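PDB 1EZW: 5,10-methylenetetrahydromethanopterin reductase from Methanopyrus kandleri, which catalyses the reversible reduction of methylenetetrahydromethanopterin to methyltetrahydromethanopterin with reduced coenzyme F420, a step of methanogenesis from carbon dioxide. Local coordinates for residues A[31-36]-A[172-177]; A[208-213]-A[224-229]; A[230-235]-A[305-310]. All coordinates share one frame; numbering follows the deposited sequence. Where two conformers were deposited one is given.

Contact 1 of 3, residues A[31-36]-A[172-177]; sequences FEYAWI and PFYMGA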
loop_
_atom_site.group_PDB
_atom_site.type_symbol
_atom_site.label_atom_id
_atom_site.label_comp_id
_atom_site.label_asym_id
_atom_site.label_seq_id
_atom_site.Cartn_x
_atom_site.Cartn_y
_atom_site.Cartn_z
ATOM N N PHE A 31 4.187 17.328 11.354
ATOM C CA PHE A 31 4.953 17.878 10.221
ATOM C C PHE A 31 4.002 17.977 9.016
ATOM O O PHE A 31 3.168 17.089 8.787
ATOM C CB PHE A 31 6.142 16.962 9.841
ATOM C CG PHE A 31 7.280 17.012 10.813
ATOM C CD1 PHE A 31 7.150 16.489 12.122
ATOM C CD2 PHE A 31 8.507 17.549 10.406
ATOM C CE1 PHE A 31 8.272 16.514 12.985
ATOM C CE2 PHE A 31 9.617 17.577 11.267
ATOM C CZ PHE A 31 9.495 17.055 12.548
ATOM N N GLU A 32 4.126 19.045 8.221
ATOM C CA GLU A 32 3.242 19.238 7.079
ATOM C C GLU A 32 3.903 19.022 5.716
ATOM O O GLU A 32 3.218 18.974 4.688
ATOM C CB GLU A 32 2.597 20.622 7.152
ATOM C CG GLU A 32 1.601 20.725 8.318
ATOM C CD GLU A 32 1.025 22.125 8.476
ATOM O OE1 GLU A 32 0.208 22.543 7.639
ATOM O OE2 GLU A 32 1.411 22.811 9.440
ATOM N N TYR A 33 5.221 18.918 5.703
ATOM C CA TYR A 33 5.933 18.652 4.447
ATOM C C TYR A 33 6.955 17.567 4.582
ATOM O O TYR A 33 7.661 17.519 5.578
ATOM C CB TYR A 33 6.719 19.892 3.976
ATOM C CG TYR A 33 5.835 21.067 3.680
ATOM C CD1 TYR A 33 5.369 21.901 4.707
ATOM C CD2 TYR A 33 5.445 21.343 2.374
ATOM C CE1 TYR A 33 4.532 22.986 4.428
ATOM C CE2 TYR A 33 4.617 22.417 2.074
ATOM C CZ TYR A 33 4.164 23.239 3.122
ATOM O OH TYR A 33 3.295 24.268 2.834
ATOM N N ALA A 34 7.092 16.725 3.541
ATOM C CA ALA A 34 8.149 15.697 3.556
ATOM C C ALA A 34 8.830 15.795 2.177
ATOM O O ALA A 34 8.157 15.690 1.120
ATOM C CB ALA A 34 7.541 14.258 3.763
ATOM N N TRP A 35 10.135 15.989 2.225
ATOM C CA TRP A 35 10.961 16.168 1.042
ATOM C C TRP A 35 11.931 15.027 0.901
ATOM O O TRP A 35 12.629 14.679 1.845
ATOM C CB TRP A 35 11.782 17.460 1.164
ATOM C CG TRP A 35 10.953 18.714 1.343
ATOM C CD1 TRP A 35 10.679 19.391 2.524
ATOM C CD2 TRP A 35 10.343 19.478 0.299
ATOM N NE1 TRP A 35 9.952 20.522 2.256
ATOM C CE2 TRP A 35 9.729 20.603 0.899
ATOM C CE3 TRP A 35 10.258 19.322 -1.097
ATOM C CZ2 TRP A 35 9.033 21.582 0.151
ATOM C CZ3 TRP A 35 9.564 20.304 -1.841
ATOM C CH2 TRP A 35 8.961 21.416 -1.207
ATOM N N ILE A 36 12.002 14.463 -0.301
ATOM C CA ILE A 36 12.913 13.339 -0.533
ATOM C C ILE A 36 13.888 13.759 -1.624
ATOM O O ILE A 36 13.478 14.162 -2.715
ATOM C CB ILE A 36 12.147 12.056 -0.963
ATOM C CG1 ILE A 36 11.373 11.505 0.250
ATOM C CG2 ILE A 36 13.156 10.982 -1.428
ATOM C CD1 ILE A 36 12.350 11.057 1.374
ATOM N N PRO A 172 2.267 23.315 -5.274
ATOM C CA PRO A 172 3.293 24.326 -4.979
ATOM C C PRO A 172 4.616 24.078 -5.653
ATOM O O PRO A 172 5.081 22.950 -5.736
ATOM C CB PRO A 172 3.453 24.266 -3.462
ATOM C CG PRO A 172 2.250 23.529 -2.954
ATOM C CD PRO A 172 1.937 22.521 -4.080
ATOM N N PHE A 173 5.240 25.162 -6.117
ATOM C CA PHE A 173 6.522 25.080 -6.761
ATOM C C PHE A 173 7.574 25.710 -5.869
ATOM O O PHE A 173 7.562 26.922 -5.650
ATOM C CB PHE A 173 6.501 25.851 -8.102
ATOM C CG PHE A 173 7.767 25.719 -8.898
ATOM C CD1 PHE A 173 8.083 24.522 -9.575
ATOM C CD2 PHE A 173 8.652 26.796 -8.998
ATOM C CE1 PHE A 173 9.245 24.401 -10.334
ATOM C CE2 PHE A 173 9.826 26.678 -9.757
ATOM C CZ PHE A 173 10.133 25.496 -10.427
ATOM N N TYR A 174 8.470 24.900 -5.326
ATOM C CA TYR A 174 9.549 25.430 -4.493
ATOM C C TYR A 174 10.861 25.360 -5.254
ATOM O O TYR A 174 11.149 24.379 -5.928
ATOM C CB TYR A 174 9.708 24.570 -3.207
ATOM C CG TYR A 174 8.678 24.830 -2.144
ATOM C CD1 TYR A 174 7.322 24.555 -2.349
ATOM C CD2 TYR A 174 9.062 25.361 -0.909
ATOM C CE1 TYR A 174 6.373 24.799 -1.361
ATOM C CE2 TYR A 174 8.119 25.623 0.102
ATOM C CZ TYR A 174 6.770 25.338 -0.133
ATOM O OH TYR A 174 5.772 25.571 0.770
ATOM N N MET A 175 11.686 26.399 -5.155
ATOM C CA MET A 175 12.963 26.382 -5.815
ATOM C C MET A 175 14.131 26.336 -4.856
ATOM O O MET A 175 14.151 27.084 -3.879
ATOM C CB MET A 175 13.130 27.670 -6.617
ATOM C CG MET A 175 12.674 27.576 -7.993
ATOM S SD MET A 175 13.162 29.172 -8.815
ATOM C CE MET A 175 14.573 29.234 -8.823
ATOM N N GLY A 176 15.110 25.495 -5.132
ATOM C CA GLY A 176 16.297 25.497 -4.304
ATOM C C GLY A 176 17.065 26.775 -4.678
ATOM O O GLY A 176 17.100 27.160 -5.848
ATOM N N ALA A 177 17.669 27.447 -3.709
ATOM C CA ALA A 177 18.405 28.680 -4.042
ATOM C C ALA A 177 19.477 28.952 -3.027
ATOM O O ALA A 177 19.237 28.855 -1.834
ATOM C CB ALA A 177 17.433 29.883 -4.086
#
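Strands 33-36 and 173-176 face each other across the inside of a barrel, too far apart to pair: the CA atoms of Trp35 and Tyr174 are 10.9 Å from one another, those of Tyr33 and Pro172 11.3 Å. Three aromatic side chains fill the distance. Trp35 and Tyr174 form a T-shaped (edge-to-face) pair in which the six-membered part of the indole turns its edge to the phenol face, with centroids 5.1 Å apart and planes at 66°. The corner of the indole does the touching: Trp35 CH2 sits over one face of Tyr174, displaced toward the rim, and comes to 3.6 Å from Tyr174 CG. Both CB atoms point across the barrel, and each CG lies opposite its carbonyl carbon (chi1 -58° and -77°). At the far end of its ring Tyr174 meets Tyr33, the two side chains crossing at about a right angle, with Tyr33 CE2 3.6 Å from Tyr174 OH. Trp35 and Tyr174 are buried, and all three polar ends have hydrogen-bond partners: Tyr174 OH bonds to Asp225, Tyr33 OH to Lys60 and Trp35 NE1 to Gln321. Inward-pointing side chains that meet across the centre fill the interior of a (beta/alpha)8 TIM barrel; in this luciferase-like family member aromatic rings do so at this level.

Contact 2 of 3, residues A[208-213]-A[224-229]; sequences PKIEEG and IDVAAY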
loop_
_atom_site.group_PDB
_atom_site.type_symbol
_atom_site.label_atom_id
_atom_site.label_comp_id
_atom_site.label_asym_id
_atom_site.label_seq_id
_atom_site.Cartn_x
_atom_site.Cartn_y
_atom_site.Cartn_z
ATOM N N PRO A 208 16.182 39.326 1.836
ATOM C CA PRO A 208 16.035 40.564 1.051
ATOM C C PRO A 208 16.124 40.306 -0.471
ATOM O O PRO A 208 15.476 40.995 -1.260
ATOM C CB PRO A 208 17.196 41.431 1.568
ATOM C CG PRO A 208 17.257 41.006 3.028
ATOM C CD PRO A 208 17.243 39.475 2.839
ATOM N N LYS A 209 16.930 39.334 -0.877
ATOM C CA LYS A 209 17.041 39.037 -2.293
ATOM C C LYS A 209 15.817 38.321 -2.828
ATOM O O LYS A 209 15.406 38.555 -3.965
ATOM C CB LYS A 209 18.328 38.277 -2.581
ATOM C CG LYS A 209 19.482 39.241 -2.858
ATOM C CD LYS A 209 19.173 40.064 -4.124
ATOM C CE LYS A 209 20.306 41.027 -4.515
ATOM N NZ LYS A 209 20.550 42.053 -3.470
ATOM N N ILE A 210 15.229 37.442 -2.012
ATOM C CA ILE A 210 13.998 36.787 -2.407
ATOM C C ILE A 210 12.946 37.905 -2.522
ATOM O O ILE A 210 12.174 37.974 -3.474
ATOM C CB ILE A 210 13.536 35.754 -1.309
ATOM C CG1 ILE A 210 14.579 34.626 -1.245
ATOM C CG2 ILE A 210 12.078 35.316 -1.581
ATOM C CD1 ILE A 210 14.384 33.683 -0.013
ATOM N N GLU A 211 12.943 38.818 -1.549
ATOM C CA GLU A 211 11.948 39.881 -1.560
ATOM C C GLU A 211 12.098 40.774 -2.787
ATOM O O GLU A 211 11.100 41.222 -3.330
ATOM C CB GLU A 211 12.035 40.730 -0.278
ATOM C CG GLU A 211 10.923 41.783 -0.233
ATOM C CD GLU A 211 10.771 42.443 1.118
ATOM O OE1 GLU A 211 11.796 42.619 1.812
ATOM O OE2 GLU A 211 9.618 42.806 1.473
ATOM N N GLU A 212 13.323 41.010 -3.225
ATOM C CA GLU A 212 13.569 41.844 -4.411
ATOM C C GLU A 212 12.912 41.221 -5.651
ATOM O O GLU A 212 12.272 41.903 -6.461
ATOM C CB GLU A 212 15.059 41.963 -4.623
ATOM C CG GLU A 212 15.471 42.936 -5.701
ATOM C CD GLU A 212 16.973 42.951 -5.797
ATOM O OE1 GLU A 212 17.628 43.168 -4.758
ATOM O OE2 GLU A 212 17.508 42.729 -6.887
ATOM N N GLY A 213 13.045 39.901 -5.792
ATOM C CA GLY A 213 12.411 39.248 -6.917
ATOM C C GLY A 213 10.899 39.275 -6.814
ATOM O O GLY A 213 10.193 39.427 -7.815
ATOM N N ILE A 224 5.461 33.921 -0.225
ATOM C CA ILE A 224 6.531 32.965 -0.388
ATOM C C ILE A 224 6.901 32.237 0.894
ATOM O O ILE A 224 7.129 32.842 1.937
ATOM C CB ILE A 224 7.760 33.684 -0.978
ATOM C CG1 ILE A 224 7.321 34.361 -2.294
ATOM C CG2 ILE A 224 8.912 32.694 -1.224
ATOM C CD1 ILE A 224 8.323 35.257 -2.890
ATOM N N ASP A 225 6.892 30.910 0.812
ATOM C CA ASP A 225 7.255 30.083 1.957
ATOM C C ASP A 225 8.777 29.954 1.952
ATOM O O ASP A 225 9.355 29.265 1.096
ATOM C CB ASP A 225 6.558 28.704 1.823
ATOM C CG ASP A 225 6.733 27.821 3.062
ATOM O OD1 ASP A 225 6.972 28.366 4.155
ATOM O OD2 ASP A 225 6.591 26.583 2.952
ATOM N N VAL A 226 9.457 30.638 2.884
ATOM C CA VAL A 226 10.909 30.559 2.967
ATOM C C VAL A 226 11.263 29.363 3.853
ATOM O O VAL A 226 11.094 29.400 5.076
ATOM C CB VAL A 226 11.507 31.868 3.576
ATOM C CG1 VAL A 226 13.008 31.778 3.658
ATOM C CG2 VAL A 226 11.151 33.040 2.662
ATOM N N ALA A 227 11.767 28.310 3.213
ATOM C CA ALA A 227 12.067 27.055 3.909
ATOM C C ALA A 227 13.526 26.855 4.174
ATOM O O ALA A 227 14.362 26.901 3.255
ATOM C CB ALA A 227 11.522 25.883 3.086
ATOM N N ALA A 228 13.864 26.649 5.446
ATOM C CA ALA A 228 15.241 26.407 5.798
ATOM C C ALA A 228 15.519 24.908 5.776
ATOM O O ALA A 228 14.927 24.180 6.562
ATOM C CB ALA A 228 15.516 26.949 7.226
ATOM N N TYR A 229 16.365 24.465 4.855
ATOM C CA TYR A 229 16.747 23.053 4.774
ATOM C C TYR A 229 17.925 22.968 5.756
ATOM O O TYR A 229 19.071 23.281 5.405
ATOM C CB TYR A 229 17.185 22.728 3.334
ATOM C CG TYR A 229 16.183 21.924 2.502
ATOM C CD1 TYR A 229 14.811 21.961 2.769
ATOM C CD2 TYR A 229 16.618 21.180 1.411
ATOM C CE1 TYR A 229 13.889 21.261 1.947
ATOM C CE2 TYR A 229 15.721 20.488 0.593
ATOM C CZ TYR A 229 14.365 20.531 0.863
ATOM O OH TYR A 229 13.491 19.872 0.016
#
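Ile210 of helix 200-216 packs on Ile224, just before strand 225-229, and on Val226 within it, inside the beta-alpha-beta unit formed by strand 192-196, helix 200-216 and strand 225-229, a repeating element of the TIM barrel. The chain leaves the helix, turns and enters the next strand, and the helix lies back against the outside of that strand. The CA atoms of Ile210 and Ile224 are 8.6 Å apart, a distance bridged entirely by aliphatic branches. From CB, which is directed at the strand segment, the side chain of Ile210 divides. Its CG2 methyl, lying opposite the backbone N, reaches the Ile224 side chain at two points, 4.0 Å from Ile224 CD1 and 4.1 Å from Ile224 CG2, and so rests against both arms of that residue. The other branch starts with CG1, which stands beside the backbone N (chi1 -66°) and continues extended (chi2 169°), carrying CD1 away from Ile224 and toward Val226, the next residue on the helix-facing side. Both isoleucines have the same staggered, extended shape, and their side chains meet at a slant. Around this cluster, Leu221 in the connecting loop and Leu183 of helix 180-189 also touch Ile210, while Phe203, nearer the start of helix 200-216, packs on Val226. The layer is therefore an apolar seam between barrel wall and helix, buried on both sides. At the end of the longer branch, Ile210 CD1 lies 4.2 Å from Val226 CG2.

Contact 3 of 3, residues A[230-235]-A[305-310]; sequences TCFSID and DTVVDK
Val307 lies between Phe232 and Ile234, crossing each of these side chains at about a right angle and giving one methyl to each. Its CG1 comes to 3.7 Å from Phe232 CZ and also lies close to Phe232 CE1, so this methyl meets the outer end of the phenyl ring, approaching it obliquely. CG2, the second methyl, faces the aliphatic arm of Ile234 and is 3.9 Å from Ile234 CG1 and 4.1 Å from Ile234 CD1. With the valine CB aimed at the strand, chi1 of 168° decides which methyl goes where: CG1, opposite the backbone N, to Phe232, and CG2, opposite the carbonyl carbon, to Ile234.

Neither strand residue starts out in the direction of the helix. Phe232 and Ile234 leave the backbone obliquely to it, and only their far ends draw nearer. The isoleucine does so through a fully extended arm, with CG1 opposite the backbone N (chi1 -166°) and CD1 continuing the line. Between them, the backbone of Ser233 joins the edge of the contact through its O, 4.4 Å from Val307 CG2. The Ser233 hydroxyl instead bonds to the main-chain O of Ala241.

Strand 232-234 and the helical segment 305-310 run roughly antiparallel (144°), their axes 9.4 Å apart at closest approach. The contact lies in the long stretch of chain between barrel strands 225-229 and 321-324, where helix 304-316 packs on the short parallel pair 232-234/300-302. Helix 332-342 covers Phe232 and Ile234 through Val339, with Ala335 and Leu338 adding to the isoleucine, and helix 238-254 packs on Ser233.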
loop_
_atom_site.group_PDB
_atom_site.type_symbol
_atom_site.label_atom_id
_atom_site.label_comp_id
_atom_site.label_asym_id
_atom_site.label_seq_id
_atom_site.Cartn_x
_atom_site.Cartn_y
_atom_site.Cartn_z
ATOM N N THR A 230 17.641 22.531 6.983
ATOM C CA THR A 230 18.649 22.492 8.045
ATOM C C THR A 230 19.370 21.194 8.344
ATOM O O THR A 230 18.958 20.114 7.906
ATOM C CB THR A 230 18.017 22.915 9.391
ATOM O OG1 THR A 230 17.212 21.832 9.913
ATOM C CG2 THR A 230 17.111 24.152 9.207
ATOM N N CYS A 231 20.495 21.331 9.038
ATOM C CA CYS A 231 21.211 20.201 9.612
ATOM C C CYS A 231 20.546 20.298 10.995
ATOM O O CYS A 231 20.673 21.324 11.693
ATOM C CB CYS A 231 22.702 20.472 9.715
ATOM S SG CYS A 231 23.510 19.282 10.763
ATOM N N PHE A 232 19.838 19.253 11.423
ATOM C CA PHE A 232 19.065 19.375 12.653
ATOM C C PHE A 232 19.348 18.219 13.581
ATOM O O PHE A 232 19.453 17.067 13.121
ATOM C CB PHE A 232 17.580 19.366 12.241
ATOM C CG PHE A 232 16.621 19.746 13.303
ATOM C CD1 PHE A 232 16.065 21.021 13.316
ATOM C CD2 PHE A 232 16.171 18.804 14.217
ATOM C CE1 PHE A 232 15.052 21.353 14.227
ATOM C CE2 PHE A 232 15.162 19.124 15.137
ATOM C CZ PHE A 232 14.604 20.382 15.142
ATOM N N SER A 233 19.471 18.499 14.880
ATOM C CA SER A 233 19.709 17.390 15.813
ATOM C C SER A 233 19.109 17.693 17.170
ATOM O O SER A 233 19.517 18.658 17.839
ATOM C CB SER A 233 21.201 17.086 15.944
ATOM O OG SER A 233 21.391 15.821 16.610
ATOM N N ILE A 234 18.146 16.873 17.584
ATOM C CA ILE A 234 17.475 17.099 18.845
ATOM C C ILE A 234 17.452 15.838 19.706
ATOM O O ILE A 234 17.260 14.725 19.210
ATOM C CB ILE A 234 16.040 17.633 18.596
ATOM C CG1 ILE A 234 15.444 18.199 19.890
ATOM C CG2 ILE A 234 15.139 16.487 17.992
ATOM C CD1 ILE A 234 14.052 18.787 19.736
ATOM N N ASP A 235 17.665 16.031 21.010
ATOM C CA ASP A 235 17.673 14.911 21.955
ATOM C C ASP A 235 17.435 15.511 23.336
ATOM O O ASP A 235 17.732 16.688 23.550
ATOM C CB ASP A 235 19.043 14.223 21.892
ATOM C CG ASP A 235 19.083 12.897 22.657
ATOM O OD1 ASP A 235 19.115 12.907 23.913
ATOM O OD2 ASP A 235 19.078 11.837 21.973
ATOM N N ASP A 305 14.593 22.894 24.534
ATOM C CA ASP A 305 14.636 24.316 24.843
ATOM C C ASP A 305 15.544 25.120 23.930
ATOM O O ASP A 305 15.167 26.194 23.465
ATOM C CB ASP A 305 15.046 24.519 26.290
ATOM C CG ASP A 305 13.916 25.030 27.085
ATOM O OD1 ASP A 305 12.941 24.256 27.260
ATOM O OD2 ASP A 305 13.980 26.220 27.482
ATOM N N THR A 306 16.723 24.588 23.681
ATOM C CA THR A 306 17.710 25.201 22.810
ATOM C C THR A 306 17.178 25.280 21.391
ATOM O O THR A 306 17.315 26.299 20.708
ATOM C CB THR A 306 18.985 24.383 22.833
ATOM O OG1 THR A 306 19.514 24.421 24.166
ATOM C CG2 THR A 306 20.034 24.936 21.895
ATOM N N VAL A 307 16.580 24.179 20.950
ATOM C CA VAL A 307 16.031 24.151 19.594
ATOM C C VAL A 307 14.924 25.162 19.404
ATOM O O VAL A 307 14.874 25.835 18.369
ATOM C CB VAL A 307 15.517 22.714 19.240
ATOM C CG1 VAL A 307 14.668 22.732 17.958
ATOM C CG2 VAL A 307 16.706 21.835 19.059
ATOM N N VAL A 308 14.025 25.257 20.376
ATOM C CA VAL A 308 12.945 26.203 20.280
ATOM C C VAL A 308 13.526 27.619 20.187
ATOM O O VAL A 308 13.078 28.419 19.372
ATOM C CB VAL A 308 11.981 26.071 21.492
ATOM C CG1 VAL A 308 11.057 27.288 21.592
ATOM C CG2 VAL A 308 11.112 24.801 21.291
ATOM N N ASP A 309 14.522 27.921 21.025
ATOM C CA ASP A 309 15.149 29.254 20.991
ATOM C C ASP A 309 15.755 29.571 19.625
ATOM O O ASP A 309 15.622 30.701 19.121
ATOM C CB ASP A 309 16.241 29.349 22.049
ATOM C CG ASP A 309 15.690 29.461 23.461
ATOM O OD1 ASP A 309 16.481 29.240 24.402
ATOM O OD2 ASP A 309 14.489 29.789 23.633
ATOM N N LYS A 310 16.432 28.588 19.032
ATOM C CA LYS A 310 17.033 28.765 17.721
ATOM C C LYS A 310 15.978 28.953 16.635
ATOM O O LYS A 310 16.122 29.809 15.765
ATOM C CB LYS A 310 17.964 27.595 17.400
ATOM C CG LYS A 310 19.222 27.611 18.276
ATOM C CD LYS A 310 20.074 26.363 18.060
ATOM C CE LYS A 310 21.346 26.365 18.916
ATOM N NZ LYS A 310 22.322 27.360 18.384
#

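Contacts 1 and 2 have centres 13 Å apart and meet at strand 225-229: Val226 and, just before the strand, Ile224 face the helix, while Asp225 and Tyr229 reach into contact 1. Tyr174 OH lies 2.5 Å from Asp225 OD2, a probable hydrogen bond, and the Tyr229 ring packs edge-to-face with Trp35. Segment 230-235 of contact 3 follows segment 224-229 directly in the chain, with centres 21 Å apart; contact 3 lies about 20 Å from contact 1, between centres, with nearest atoms about 7 Å apart. Contact 1 is in the barrel interior, contact 2 between wall and helix, contact 3 in a peripheral strand-helix layer. The magnesium ion belongs to Thr56 and Ser57, outside all three.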